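Local coordinates for protein histone-lysine N-methyltransferase, H3 lysine-9 specific SUVH6 (Arabidopsis thaliana, PDB 6A5K) that methylates histone H3 at its ninth-position lysine using S-adenosylmethionine and probably binds methylated non-CG DNA, at residues R395-N407 against E435-G447. The protein carries 1 engineered substitution. Sequence-based numbering, arbitrary orientation.
Sequences RIGNDEYLFDIGN and ESSGFTIDAASKG. With SAM (S-adenosylmethionine), chain F.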
loop_
_atom_site.group_PDB
_atom_site.type_symbol
_atom_site.label_atom_id
_atom_site.label_comp_id
_atom_site.label_asym_id
_atom_site.label_seq_id
_atom_site.Cartn_x
_atom_site.Cartn_y
_atom_site.Cartn_z
ATOM N N ARG A 395 -35.055 0.241 -3.372
ATOM C CA ARG A 395 -35.079 -0.046 -1.945
ATOM C C ARG A 395 -34.748 1.184 -1.120
ATOM O O ARG A 395 -34.038 2.077 -1.574
ATOM C CB ARG A 395 -34.122 -1.194 -1.621
ATOM C CG ARG A 395 -34.729 -2.539 -1.976
ATOM C CD ARG A 395 -33.740 -3.683 -1.906
ATOM N NE ARG A 395 -34.324 -4.888 -2.493
ATOM C CZ ARG A 395 -33.948 -6.126 -2.187
ATOM N NH1 ARG A 395 -32.984 -6.326 -1.293
ATOM N NH2 ARG A 395 -34.535 -7.162 -2.773
ATOM N N ILE A 396 -35.283 1.220 0.092
ATOM C CA ILE A 396 -35.123 2.364 0.973
ATOM C C ILE A 396 -33.948 2.186 1.929
ATOM O O ILE A 396 -33.718 1.091 2.448
ATOM C CB ILE A 396 -36.417 2.614 1.787
ATOM C CG1 ILE A 396 -37.529 3.134 0.873
ATOM C CG2 ILE A 396 -36.177 3.601 2.923
ATOM C CD1 ILE A 396 -38.459 2.062 0.358
ATOM N N GLY A 397 -33.200 3.265 2.143
ATOM C CA GLY A 397 -32.243 3.330 3.230
ATOM C C GLY A 397 -30.885 2.717 2.958
ATOM O O GLY A 397 -30.111 2.494 3.888
ATOM N N ASN A 398 -30.575 2.455 1.693
ATOM C CA ASN A 398 -29.347 1.730 1.379
ATOM C C ASN A 398 -28.329 2.514 0.556
ATOM O O ASN A 398 -27.273 1.979 0.204
ATOM C CB ASN A 398 -29.685 0.423 0.647
ATOM C CG ASN A 398 -30.313 0.659 -0.717
ATOM O OD1 ASN A 398 -30.669 1.784 -1.064
ATOM N ND2 ASN A 398 -30.457 -0.410 -1.496
ATOM N N ASP A 399 -28.625 3.777 0.273
ATOM C CA ASP A 399 -27.863 4.517 -0.732
ATOM C C ASP A 399 -26.399 4.705 -0.349
ATOM O O ASP A 399 -25.550 4.848 -1.223
ATOM C CB ASP A 399 -28.499 5.885 -0.997
ATOM C CG ASP A 399 -28.209 6.892 0.101
ATOM O OD1 ASP A 399 -29.075 7.075 0.980
ATOM O OD2 ASP A 399 -27.123 7.514 0.079
ATOM N N GLU A 400 -26.101 4.703 0.948
ATOM C CA GLU A 400 -24.730 4.939 1.388
ATOM C C GLU A 400 -23.870 3.679 1.356
ATOM O O GLU A 400 -22.672 3.749 1.601
ATOM C CB GLU A 400 -24.713 5.550 2.790
ATOM C CG GLU A 400 -25.165 7.000 2.818
ATOM C CD GLU A 400 -24.922 7.661 4.157
ATOM O OE1 GLU A 400 -25.532 7.231 5.158
ATOM O OE2 GLU A 400 -24.108 8.607 4.207
ATOM N N TYR A 401 -24.468 2.539 1.023
ATOM C CA TYR A 401 -23.743 1.274 1.046
ATOM C C TYR A 401 -23.934 0.465 -0.229
ATOM O O TYR A 401 -24.051 -0.757 -0.194
ATOM C CB TYR A 401 -24.164 0.458 2.273
ATOM C CG TYR A 401 -23.864 1.183 3.560
ATOM C CD1 TYR A 401 -22.562 1.262 4.048
ATOM C CD2 TYR A 401 -24.868 1.829 4.269
ATOM C CE1 TYR A 401 -22.276 1.941 5.217
ATOM C CE2 TYR A 401 -24.588 2.514 5.438
ATOM C CZ TYR A 401 -23.290 2.564 5.905
ATOM O OH TYR A 401 -23.007 3.244 7.069
ATOM N N LEU A 402 -23.957 1.163 -1.358
ATOM C CA LEU A 402 -24.078 0.512 -2.654
ATOM C C LEU A 402 -22.752 0.569 -3.416
ATOM O O LEU A 402 -22.124 1.624 -3.497
ATOM C CB LEU A 402 -25.178 1.172 -3.489
ATOM C CG LEU A 402 -26.588 1.209 -2.908
ATOM C CD1 LEU A 402 -27.519 1.945 -3.866
ATOM C CD2 LEU A 402 -27.091 -0.209 -2.626
ATOM N N PHE A 403 -22.321 -0.566 -3.951
ATOM C CA PHE A 403 -21.208 -0.583 -4.895
ATOM C C PHE A 403 -21.751 -0.884 -6.283
ATOM O O PHE A 403 -22.191 -2.001 -6.557
ATOM C CB PHE A 403 -20.142 -1.615 -4.512
ATOM C CG PHE A 403 -18.862 -1.477 -5.300
ATOM C CD1 PHE A 403 -18.745 -2.024 -6.567
ATOM C CD2 PHE A 403 -17.778 -0.783 -4.772
ATOM C CE1 PHE A 403 -17.570 -1.894 -7.297
ATOM C CE2 PHE A 403 -16.602 -0.651 -5.492
ATOM C CZ PHE A 403 -16.500 -1.212 -6.756
ATOM N N ASP A 404 -21.714 0.121 -7.150
ATOM C CA ASP A 404 -22.169 -0.021 -8.527
ATOM C C ASP A 404 -21.088 -0.759 -9.320
ATOM O O ASP A 404 -20.002 -0.226 -9.529
ATOM C CB ASP A 404 -22.459 1.366 -9.122
ATOM C CG ASP A 404 -23.118 1.308 -10.490
ATOM O OD1 ASP A 404 -22.774 0.438 -11.311
ATOM O OD2 ASP A 404 -23.987 2.162 -10.748
ATOM N N ILE A 405 -21.380 -1.983 -9.750
ATOM C CA ILE A 405 -20.383 -2.807 -10.439
ATOM C C ILE A 405 -20.108 -2.287 -11.856
ATOM O O ILE A 405 -21.029 -1.880 -12.563
ATOM C CB ILE A 405 -20.835 -4.289 -10.516
ATOM C CG1 ILE A 405 -21.008 -4.872 -9.104
ATOM C CG2 ILE A 405 -19.860 -5.123 -11.335
ATOM C CD1 ILE A 405 -21.517 -6.305 -9.093
ATOM N N GLY A 406 -18.838 -2.275 -12.252
ATOM C CA GLY A 406 -18.466 -1.995 -13.632
ATOM C C GLY A 406 -17.797 -0.657 -13.890
ATOM O O GLY A 406 -17.960 0.291 -13.117
ATOM N N ASN A 407 -17.055 -0.586 -14.999
ATOM C CA ASN A 407 -16.395 0.652 -15.454
ATOM C C ASN A 407 -15.481 1.338 -14.444
ATOM O O ASN A 407 -15.521 2.561 -14.302
ATOM C CB ASN A 407 -17.434 1.689 -15.912
ATOM C CG ASN A 407 -18.330 1.178 -17.015
ATOM O OD1 ASN A 407 -19.516 0.932 -16.798
ATOM N ND2 ASN A 407 -17.757 0.982 -18.201
ATOM N N GLU A 435 -15.751 -3.215 -19.081
ATOM C CA GLU A 435 -17.124 -3.366 -19.551
ATOM C C GLU A 435 -18.118 -3.040 -18.434
ATOM O O GLU A 435 -17.762 -3.020 -17.256
ATOM C CB GLU A 435 -17.350 -4.781 -20.094
ATOM C CG GLU A 435 -17.276 -4.863 -21.611
ATOM C CD GLU A 435 -16.455 -6.039 -22.104
ATOM O OE1 GLU A 435 -16.665 -7.164 -21.603
ATOM O OE2 GLU A 435 -15.590 -5.835 -22.985
ATOM N N SER A 436 -19.359 -2.759 -18.817
ATOM C CA SER A 436 -20.387 -2.339 -17.872
ATOM C C SER A 436 -21.168 -3.513 -17.287
ATOM O O SER A 436 -21.079 -4.644 -17.771
ATOM C CB SER A 436 -21.359 -1.369 -18.549
ATOM O OG SER A 436 -20.724 -0.139 -18.856
ATOM N N SER A 437 -21.943 -3.225 -16.247
ATOM C CA SER A 437 -22.771 -4.231 -15.586
ATOM C C SER A 437 -24.109 -3.632 -15.157
ATOM O O SER A 437 -24.204 -2.441 -14.870
ATOM C CB SER A 437 -22.038 -4.814 -14.372
ATOM O OG SER A 437 -22.938 -5.452 -13.476
ATOM N N GLY A 438 -25.146 -4.459 -15.109
ATOM C CA GLY A 438 -26.437 -3.993 -14.643
ATOM C C GLY A 438 -26.671 -4.344 -13.187
ATOM O O GLY A 438 -27.815 -4.369 -12.722
ATOM N N PHE A 439 -25.594 -4.613 -12.455
ATOM C CA PHE A 439 -25.738 -5.067 -11.073
ATOM C C PHE A 439 -24.979 -4.234 -10.046
ATOM O O PHE A 439 -23.986 -3.583 -10.358
ATOM C CB PHE A 439 -25.316 -6.531 -10.961
ATOM C CG PHE A 439 -26.221 -7.468 -11.717
ATOM C CD1 PHE A 439 -26.057 -7.656 -13.081
ATOM C CD2 PHE A 439 -27.252 -8.131 -11.072
ATOM C CE1 PHE A 439 -26.891 -8.504 -13.785
ATOM C CE2 PHE A 439 -28.090 -8.983 -11.771
ATOM C CZ PHE A 439 -27.912 -9.165 -13.127
ATOM N N THR A 440 -25.469 -4.294 -8.812
ATOM C CA THR A 440 -24.966 -3.494 -7.698
ATOM C C THR A 440 -24.902 -4.370 -6.452
ATOM O O THR A 440 -25.728 -5.270 -6.278
ATOM C CB THR A 440 -25.877 -2.261 -7.446
ATOM O OG1 THR A 440 -25.769 -1.355 -8.551
ATOM C CG2 THR A 440 -25.513 -1.524 -6.145
ATOM N N ILE A 441 -23.915 -4.130 -5.598
ATOM C CA ILE A 441 -23.837 -4.824 -4.322
ATOM C C ILE A 441 -24.372 -3.916 -3.219
ATOM O O ILE A 441 -23.868 -2.810 -3.015
ATOM C CB ILE A 441 -22.392 -5.254 -3.982
ATOM C CG1 ILE A 441 -21.794 -6.094 -5.111
ATOM C CG2 ILE A 441 -22.372 -6.042 -2.689
ATOM C CD1 ILE A 441 -20.281 -6.103 -5.116
ATOM N N ASP A 442 -25.408 -4.386 -2.530
ATOM C CA ASP A 442 -26.043 -3.645 -1.448
ATOM C C ASP A 442 -25.541 -4.187 -0.118
ATOM O O ASP A 442 -25.891 -5.298 0.273
ATOM C CB ASP A 442 -27.570 -3.763 -1.548
ATOM C CG ASP A 442 -28.310 -2.982 -0.459
ATOM O OD1 ASP A 442 -27.674 -2.475 0.485
ATOM O OD2 ASP A 442 -29.552 -2.880 -0.550
ATOM N N ALA A 443 -24.730 -3.397 0.581
ATOM C CA ALA A 443 -24.177 -3.822 1.864
ATOM C C ALA A 443 -24.798 -3.083 3.054
ATOM O O ALA A 443 -24.217 -3.061 4.142
ATOM C CB ALA A 443 -22.655 -3.633 1.865
ATOM N N ALA A 444 -25.968 -2.482 2.854
ATOM C CA ALA A 444 -26.581 -1.659 3.899
ATOM C C ALA A 444 -27.089 -2.493 5.063
ATOM O O ALA A 444 -26.834 -2.168 6.223
ATOM C CB ALA A 444 -27.717 -0.828 3.334
ATOM N N SER A 445 -27.812 -3.561 4.746
ATOM C CA SER A 445 -28.400 -4.427 5.764
ATOM C C SER A 445 -27.465 -5.573 6.112
ATOM O O SER A 445 -27.265 -5.901 7.288
ATOM C CB SER A 445 -29.741 -4.989 5.289
ATOM O OG SER A 445 -30.723 -3.973 5.193
ATOM N N LYS A 446 -26.906 -6.184 5.072
ATOM C CA LYS A 446 -26.003 -7.318 5.212
ATOM C C LYS A 446 -24.728 -7.053 4.422
ATOM O O LYS A 446 -24.786 -6.833 3.215
ATOM C CB LYS A 446 -26.678 -8.602 4.720
ATOM C CG LYS A 446 -28.049 -8.849 5.328
ATOM C CD LYS A 446 -28.665 -10.143 4.824
ATOM C CE LYS A 446 -30.174 -10.147 5.001
ATOM N NZ LYS A 446 -30.827 -9.046 4.234
ATOM N N GLY A 447 -23.583 -7.066 5.096
ATOM C CA GLY A 447 -22.318 -6.829 4.422
ATOM C C GLY A 447 -21.126 -7.131 5.302
ATOM O O GLY A 447 -21.287 -7.489 6.475
HETATM N N SAM F . -18.212 6.409 6.786
HETATM C CA SAM F . -19.195 5.325 6.603
HETATM C C SAM F . -19.832 4.853 7.911
HETATM O O SAM F . -20.574 3.860 7.928
HETATM O OXT SAM F . -19.615 5.443 8.974
HETATM C CB SAM F . -18.555 4.138 5.884
HETATM C CG SAM F . -18.454 4.389 4.385
HETATM S SD SAM F . -20.131 4.418 3.710
HETATM C CE SAM F . -19.940 3.150 2.464
HETATM C "C5'" SAM F . -20.172 5.846 2.614
HETATM C "C4'" SAM F . -20.517 7.105 3.385
HETATM O "O4'" SAM F . -19.388 7.535 4.134
HETATM C "C3'" SAM F . -20.875 8.241 2.447
HETATM O "O3'" SAM F . -22.254 8.251 2.162
HETATM C "C2'" SAM F . -20.464 9.440 3.262
HETATM O "O2'" SAM F . -21.479 9.692 4.207
HETATM C "C1'" SAM F . -19.259 8.937 4.027
HETATM N N9 SAM F . -18.024 9.256 3.281
HETATM C C8 SAM F . -17.136 8.375 2.722
HETATM N N7 SAM F . -16.139 9.080 2.124
HETATM C C5 SAM F . -16.392 10.402 2.282
HETATM C C6 SAM F . -15.719 11.551 1.882
HETATM N N6 SAM F . -14.581 11.477 1.189
HETATM N N1 SAM F . -16.249 12.784 2.190
HETATM C C2 SAM F . -17.425 12.881 2.909
HETATM N N3 SAM F . -18.085 11.737 3.314
HETATM C C4 SAM F . -17.575 10.520 3.013
HETATM O O HOH W 1 -31.163 -4.826 -0.040
HETATM O O HOH W 2 -24.072 -1.487 -12.170
HETATM O O HOH W 3 -21.432 -0.593 -14.893
#
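Phe403 and Ile441 form the hydrogen-bonded pair of an antiparallel β ladder in the SET domain: Phe403 N to Ile441 O and Ile441 N to Phe403 O both measure 2.9 Å, and the strand axes lie at 155°. Ala443 N extends the ladder to Tyr401 O, as Ile405 N does to Phe439 O. The Ile405 and Ile441 side chains cross at about a right angle, with Ile405 CD1 4.0 Å from Ile441 CG1, while Leu402 CD2 packs against Asp442 CB and CG. With CG anti to the backbone N (chi1 -179°), the Asp442 carboxylate reaches Asn398, whose ND2 meets OD2 at 2.8 Å. That bond is nearly straight (177°) and lies in the amide plane, yet arrives from above the carboxylate plane. Asp442 OD1 accepts from Ala444 N in an Asx turn, and water 1 joins OD2 to Arg395 NH1; Glu391 salt-bridges Arg395 NE. Replacing Asp442 by alanine removes both oxygens and is likely to leave Ala444 N and water 1 without this acceptor, and Asn398 ND2 with its bond to Ala392 O. Strand 385-388 flanks the ladder beyond 436-442. On the cofactor side, Tyr401 CB packs 3.9 Å from Ala444 CB; Glu400 OE2 accepts from both ribose hydroxyls of S-adenosylmethionine, and Tyr401 OH donates to its carboxylate O at 2.7 Å.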